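Local coordinates for protein factor essential for expression of methicillin resistance (Staphylococcus aureus, PDB 1LRZ) that adds glycines 2 and 3 of the pentaglycine bridge of staphylococcal peptidoglycan, taking each glycine from glycyl-tRNA, at residues 243-248 against 302-307; 309-314 against 334-339. All blocks are in the same frame, centred on the assembly; numbering follows the deposited sequence.

Contact 1. Residues 243-248 against 302-307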
loop_
_atom_site.group_PDB
_atom_site.type_symbol
_atom_site.label_atom_id
_atom_site.label_comp_id
_atom_site.label_asym_id
_atom_site.label_seq_id
_atom_site.Cartn_x
_atom_site.Cartn_y
_atom_site.Cartn_z
ATOM N N ILE A 243 -6.336 -17.790 -11.824
ATOM C CA ILE A 243 -7.112 -18.323 -12.924
ATOM C C ILE A 243 -7.716 -19.637 -12.455
ATOM O O ILE A 243 -7.008 -20.479 -11.905
ATOM C CB ILE A 243 -6.238 -18.630 -14.150
ATOM C CG1 ILE A 243 -5.615 -17.340 -14.695
ATOM C CG2 ILE A 243 -7.083 -19.331 -15.216
ATOM C CD1 ILE A 243 -4.647 -17.569 -15.852
ATOM N N ASN A 244 -9.022 -19.781 -12.655
ATOM C CA ASN A 244 -9.750 -21.005 -12.335
ATOM C C ASN A 244 -9.876 -21.610 -13.732
ATOM O O ASN A 244 -10.637 -21.107 -14.558
ATOM C CB ASN A 244 -11.137 -20.674 -11.772
ATOM C CG ASN A 244 -11.969 -21.914 -11.500
ATOM O OD1 ASN A 244 -12.632 -22.013 -10.461
ATOM N ND2 ASN A 244 -11.945 -22.861 -12.430
ATOM N N PHE A 245 -9.127 -22.670 -14.011
ATOM C CA PHE A 245 -9.168 -23.221 -15.354
ATOM C C PHE A 245 -10.498 -23.762 -15.852
ATOM O O PHE A 245 -10.841 -23.534 -17.009
ATOM C CB PHE A 245 -8.030 -24.223 -15.532
ATOM C CG PHE A 245 -6.676 -23.564 -15.587
ATOM C CD1 PHE A 245 -5.754 -23.743 -14.564
ATOM C CD2 PHE A 245 -6.357 -22.694 -16.632
ATOM C CE1 PHE A 245 -4.535 -23.062 -14.568
ATOM C CE2 PHE A 245 -5.142 -22.008 -16.645
ATOM C CZ PHE A 245 -4.228 -22.193 -15.605
ATOM N N ASP A 246 -11.268 -24.443 -15.010
ATOM C CA ASP A 246 -12.565 -24.931 -15.467
ATOM C C ASP A 246 -13.427 -23.773 -15.954
ATOM O O ASP A 246 -14.055 -23.860 -17.003
ATOM C CB ASP A 246 -13.319 -25.668 -14.355
ATOM C CG ASP A 246 -12.792 -27.062 -14.128
ATOM O OD1 ASP A 246 -12.300 -27.674 -15.101
ATOM O OD2 ASP A 246 -12.882 -27.553 -12.981
ATOM N N GLU A 247 -13.458 -22.685 -15.191
ATOM C CA GLU A 247 -14.270 -21.539 -15.579
ATOM C C GLU A 247 -13.672 -20.834 -16.794
ATOM O O GLU A 247 -14.395 -20.376 -17.679
ATOM C CB GLU A 247 -14.397 -20.567 -14.400
ATOM C CG GLU A 247 -14.940 -21.234 -13.128
ATOM C CD GLU A 247 -15.217 -20.246 -12.008
ATOM O OE1 GLU A 247 -14.345 -19.392 -11.731
ATOM O OE2 GLU A 247 -16.305 -20.329 -11.398
ATOM N N TYR A 248 -12.347 -20.757 -16.835
ATOM C CA TYR A 248 -11.644 -20.114 -17.944
ATOM C C TYR A 248 -11.927 -20.870 -19.248
ATOM O O TYR A 248 -12.356 -20.287 -20.249
ATOM C CB TYR A 248 -10.146 -20.111 -17.639
ATOM C CG TYR A 248 -9.256 -19.550 -18.723
ATOM C CD1 TYR A 248 -9.452 -18.267 -19.230
ATOM C CD2 TYR A 248 -8.160 -20.276 -19.179
ATOM C CE1 TYR A 248 -8.563 -17.722 -20.162
ATOM C CE2 TYR A 248 -7.274 -19.748 -20.097
ATOM C CZ TYR A 248 -7.473 -18.473 -20.585
ATOM O OH TYR A 248 -6.561 -17.952 -21.476
ATOM N N ARG A 302 -3.300 -27.562 -20.578
ATOM C CA ARG A 302 -1.955 -27.954 -20.198
ATOM C C ARG A 302 -1.582 -27.395 -18.816
ATOM O O ARG A 302 -1.027 -28.116 -17.975
ATOM C CB ARG A 302 -0.946 -27.477 -21.245
ATOM C CG ARG A 302 0.501 -27.858 -20.921
ATOM C CD ARG A 302 1.456 -27.323 -21.970
ATOM N NE ARG A 302 1.341 -25.873 -22.081
ATOM C CZ ARG A 302 1.727 -25.016 -21.141
ATOM N NH1 ARG A 302 1.573 -23.711 -21.334
ATOM N NH2 ARG A 302 2.283 -25.458 -20.019
ATOM N N LEU A 303 -1.881 -26.115 -18.579
ATOM C CA LEU A 303 -1.563 -25.509 -17.287
ATOM C C LEU A 303 -2.377 -26.148 -16.168
ATOM O O LEU A 303 -1.864 -26.383 -15.071
ATOM C CB LEU A 303 -1.820 -23.995 -17.316
ATOM C CG LEU A 303 -0.862 -23.146 -18.157
ATOM C CD1 LEU A 303 -1.385 -21.719 -18.211
ATOM C CD2 LEU A 303 0.549 -23.178 -17.559
ATOM N N GLN A 304 -3.642 -26.440 -16.455
ATOM C CA GLN A 304 -4.529 -27.050 -15.471
ATOM C C GLN A 304 -3.975 -28.405 -15.031
ATOM O O GLN A 304 -3.962 -28.719 -13.841
ATOM C CB GLN A 304 -5.931 -27.231 -16.057
ATOM C CG GLN A 304 -6.952 -27.795 -15.075
ATOM C CD GLN A 304 -8.313 -28.051 -15.709
ATOM O OE1 GLN A 304 -9.355 -27.811 -15.090
ATOM N NE2 GLN A 304 -8.312 -28.550 -16.941
ATOM N N GLU A 305 -3.508 -29.206 -15.984
ATOM C CA GLU A 305 -2.964 -30.512 -15.635
ATOM C C GLU A 305 -1.670 -30.400 -14.845
ATOM O O GLU A 305 -1.422 -31.186 -13.939
ATOM C CB GLU A 305 -2.725 -31.361 -16.885
ATOM C CG GLU A 305 -4.004 -31.731 -17.617
ATOM C CD GLU A 305 -3.847 -32.961 -18.494
ATOM O OE1 GLU A 305 -2.886 -33.000 -19.297
ATOM O OE2 GLU A 305 -4.688 -33.885 -18.381
ATOM N N GLU A 306 -0.839 -29.425 -15.181
ATOM C CA GLU A 306 0.412 -29.268 -14.463
ATOM C C GLU A 306 0.274 -28.616 -13.086
ATOM O O GLU A 306 0.896 -29.062 -12.121
ATOM C CB GLU A 306 1.404 -28.462 -15.297
ATOM C CG GLU A 306 2.560 -27.902 -14.480
ATOM C CD GLU A 306 3.686 -27.366 -15.338
ATOM O OE1 GLU A 306 3.404 -26.612 -16.296
ATOM O OE2 GLU A 306 4.857 -27.694 -15.049
ATOM N N HIS A 307 -0.557 -27.582 -12.991
ATOM C CA HIS A 307 -0.702 -26.847 -11.736
ATOM C C HIS A 307 -1.972 -27.087 -10.936
ATOM O O HIS A 307 -2.038 -26.720 -9.771
ATOM C CB HIS A 307 -0.584 -25.344 -12.017
ATOM C CG HIS A 307 0.602 -24.977 -12.855
ATOM N ND1 HIS A 307 1.863 -24.801 -12.328
ATOM C CD2 HIS A 307 0.722 -24.787 -14.190
ATOM C CE1 HIS A 307 2.710 -24.521 -13.303
ATOM N NE2 HIS A 307 2.043 -24.507 -14.444
#
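F245, in the first turn of helix 245-272, lays its ring against L303 and Q304 in the last turns of helix 277-307. The ring tip reaches L303, where CZ of F245 lies 3.5 Å from CB of L303, while flank atom CD1 of F245 sits 3.6 Å from CA of Q304. The backbone N of Q304 lies over one face, offset toward the rim, and the methyl CG2 of I243 covers part of the opposite face, so the ring is held between its own strand end and the other helix. The Q304 chain runs antiparallel to the F245 side chain, its CB and CG against CB of F245, with CB to CB 3.7 Å. Since CG of Q304 is anti to the backbone N (chi1 -177°) and the chain is extended beyond it, the amide is carried outward toward D246, its plane turned 59° from the ring. There OE1 of Q304 is modelled 2.9 Å from OD1 of D246; two acceptors so close form no hydrogen bond, and the placing of this amide is doubtful. A weak bond from ND2 of N309 to the same OE1 shares that doubt. Joining the base of the antiparallel two-helix arm of FemA, the contact therefore relies on apolar carbon around one phenylalanine, with the polar side-chain ends of D246 and Q304 at its more exposed margin.

Contact 2. Residues 309-314 against 334-339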
loop_
_atom_site.group_PDB
_atom_site.type_symbol
_atom_site.label_atom_id
_atom_site.label_comp_id
_atom_site.label_asym_id
_atom_site.label_seq_id
_atom_site.Cartn_x
_atom_site.Cartn_y
_atom_site.Cartn_z
ATOM N N ASN A 309 -6.472 -26.936 -10.854
ATOM C CA ASN A 309 -7.478 -26.034 -11.394
ATOM C C ASN A 309 -7.323 -24.551 -11.049
ATOM O O ASN A 309 -7.871 -23.704 -11.756
ATOM C CB ASN A 309 -8.883 -26.497 -11.020
ATOM C CG ASN A 309 -9.947 -25.770 -11.811
ATOM O OD1 ASN A 309 -10.814 -25.102 -11.246
ATOM N ND2 ASN A 309 -9.881 -25.883 -13.129
ATOM N N GLU A 310 -6.614 -24.230 -9.969
ATOM C CA GLU A 310 -6.410 -22.820 -9.632
ATOM C C GLU A 310 -4.949 -22.429 -9.727
ATOM O O GLU A 310 -4.100 -22.983 -9.031
ATOM C CB GLU A 310 -6.896 -22.451 -8.224
ATOM C CG GLU A 310 -6.771 -20.924 -8.009
ATOM C CD GLU A 310 -7.152 -20.432 -6.619
ATOM O OE1 GLU A 310 -6.348 -20.587 -5.669
ATOM O OE2 GLU A 310 -8.256 -19.872 -6.482
ATOM N N LEU A 311 -4.662 -21.470 -10.598
ATOM C CA LEU A 311 -3.301 -20.992 -10.756
ATOM C C LEU A 311 -3.187 -19.593 -10.156
ATOM O O LEU A 311 -3.727 -18.623 -10.701
ATOM C CB LEU A 311 -2.900 -20.940 -12.233
ATOM C CG LEU A 311 -1.446 -20.491 -12.433
ATOM C CD1 LEU A 311 -0.517 -21.521 -11.807
ATOM C CD2 LEU A 311 -1.132 -20.316 -13.913
ATOM N N PRO A 312 -2.514 -19.478 -9.003
ATOM C CA PRO A 312 -2.349 -18.165 -8.370
ATOM C C PRO A 312 -1.251 -17.469 -9.154
ATOM O O PRO A 312 -0.220 -18.084 -9.428
ATOM C CB PRO A 312 -1.928 -18.516 -6.947
ATOM C CG PRO A 312 -1.139 -19.781 -7.139
ATOM C CD PRO A 312 -1.968 -20.554 -8.152
ATOM N N ILE A 313 -1.456 -16.207 -9.530
ATOM C CA ILE A 313 -0.433 -15.515 -10.311
ATOM C C ILE A 313 0.131 -14.217 -9.726
ATOM O O ILE A 313 1.197 -13.760 -10.141
ATOM C CB ILE A 313 -0.942 -15.255 -11.731
ATOM C CG1 ILE A 313 -2.216 -14.413 -11.690
ATOM C CG2 ILE A 313 -1.225 -16.601 -12.420
ATOM C CD1 ILE A 313 -2.635 -13.901 -13.060
ATOM N N SER A 314 -0.573 -13.626 -8.764
ATOM C CA SER A 314 -0.103 -12.393 -8.134
ATOM C C SER A 314 -0.915 -12.168 -6.861
ATOM O O SER A 314 -2.076 -12.572 -6.778
ATOM C CB SER A 314 -0.281 -11.207 -9.100
ATOM O OG SER A 314 0.358 -10.030 -8.621
ATOM N N ASN A 334 6.879 -14.993 -11.794
ATOM C CA ASN A 334 7.658 -14.659 -12.986
ATOM C C ASN A 334 7.196 -15.416 -14.218
ATOM O O ASN A 334 7.187 -14.876 -15.321
ATOM C CB ASN A 334 9.140 -14.960 -12.755
ATOM C CG ASN A 334 9.732 -14.130 -11.634
ATOM O OD1 ASN A 334 9.664 -12.903 -11.661
ATOM N ND2 ASN A 334 10.316 -14.798 -10.640
ATOM N N ALA A 335 6.804 -16.670 -14.028
ATOM C CA ALA A 335 6.370 -17.506 -15.141
ATOM C C ALA A 335 5.056 -17.080 -15.783
ATOM O O ALA A 335 4.812 -17.364 -16.954
ATOM C CB ALA A 335 6.268 -18.962 -14.681
ATOM N N PHE A 336 4.208 -16.391 -15.031
ATOM C CA PHE A 336 2.925 -15.998 -15.587
ATOM C C PHE A 336 2.667 -14.508 -15.620
ATOM O O PHE A 336 1.515 -14.071 -15.546
ATOM C CB PHE A 336 1.806 -16.715 -14.834
ATOM C CG PHE A 336 1.971 -18.204 -14.813
ATOM C CD1 PHE A 336 2.339 -18.859 -13.650
ATOM C CD2 PHE A 336 1.814 -18.945 -15.981
ATOM C CE1 PHE A 336 2.550 -20.233 -13.640
ATOM C CE2 PHE A 336 2.023 -20.326 -15.985
ATOM C CZ PHE A 336 2.393 -20.967 -14.812
ATOM N N ARG A 337 3.737 -13.728 -15.744
ATOM C CA ARG A 337 3.607 -12.282 -15.813
ATOM C C ARG A 337 2.757 -11.851 -17.000
ATOM O O ARG A 337 2.098 -10.812 -16.949
ATOM C CB ARG A 337 4.979 -11.615 -15.914
ATOM C CG ARG A 337 5.693 -11.509 -14.585
ATOM C CD ARG A 337 6.897 -10.589 -14.655
ATOM N NE ARG A 337 7.625 -10.592 -13.389
ATOM C CZ ARG A 337 7.192 -10.012 -12.272
ATOM N NH1 ARG A 337 6.031 -9.366 -12.260
ATOM N NH2 ARG A 337 7.916 -10.087 -11.160
ATOM N N HIS A 338 2.757 -12.649 -18.064
ATOM C CA HIS A 338 1.990 -12.292 -19.244
ATOM C C HIS A 338 0.483 -12.279 -18.998
ATOM O O HIS A 338 -0.272 -11.752 -19.815
ATOM C CB HIS A 338 2.357 -13.203 -20.434
ATOM C CG HIS A 338 2.065 -14.654 -20.208
ATOM N ND1 HIS A 338 0.859 -15.234 -20.541
ATOM C CD2 HIS A 338 2.823 -15.643 -19.673
ATOM C CE1 HIS A 338 0.885 -16.516 -20.219
ATOM N NE2 HIS A 338 2.065 -16.790 -19.691
ATOM N N PHE A 339 0.042 -12.843 -17.876
ATOM C CA PHE A 339 -1.388 -12.829 -17.553
ATOM C C PHE A 339 -1.763 -11.512 -16.861
ATOM O O PHE A 339 -2.943 -11.236 -16.635
ATOM C CB PHE A 339 -1.772 -14.007 -16.654
ATOM C CG PHE A 339 -2.016 -15.289 -17.404
ATOM C CD1 PHE A 339 -1.182 -16.390 -17.222
ATOM C CD2 PHE A 339 -3.086 -15.397 -18.290
ATOM C CE1 PHE A 339 -1.415 -17.593 -17.917
ATOM C CE2 PHE A 339 -3.331 -16.588 -18.990
ATOM C CZ PHE A 339 -2.493 -17.685 -18.801
#
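F336 O accepts a hydrogen bond from the backbone N of F339 at 3.0 Å, closing a turn from which F336 reaches L311 and I313 of strand 310-320, and F339 reaches I313. The methyl CD2 of L311 stands over the centre of the F336 ring in a CH-pi contact, 3.5 Å from the centroid and only 4° off the ring normal, nearly equidistant from all six ring carbons. CB of A335 covers part of the opposite face. I313 meets each phenylalanine at its root: CG2 lies 3.9 Å from CB of F336, and CD1 lies 3.7 Å from CB of F339. Its CG1 takes the position between the backbone N and the carbonyl carbon (chi1 59°), which divides the two branches between the two aromatic residues. Within the sheet, I313 is the first of two residues that a classic beta bulge sets opposite A241 of strand 236-244. Beyond the strand, F336 packs edge-to-face with H307 and also touches L303. No hydrogen bond crosses between the two segments, so their cohesion is apolar, leucine and isoleucine methyls against one ring face and two CB atoms; a backbone bond between I313 and S333 lies just beside it.

Contacts 1 and 2 are neighbours, their centres about 10 Å apart, and both engage the same sheet, in which strands 236-244 and 310-320 run antiparallel. L311 N to I243 O at 2.9 Å joins the two strands, and F245 N to N309 O at 2.8 Å carries the pairing just past their ends, both probable hydrogen bonds. Helix 277-307 serves both places, since L303 touches a phenylalanine in each. Contact 2 is buried and wholly apolar across its segments, whereas contact 1, at the root of the helical arm, is partly buried and ends in polar groups. Together they join arm, sheet and loop through aromatic packing.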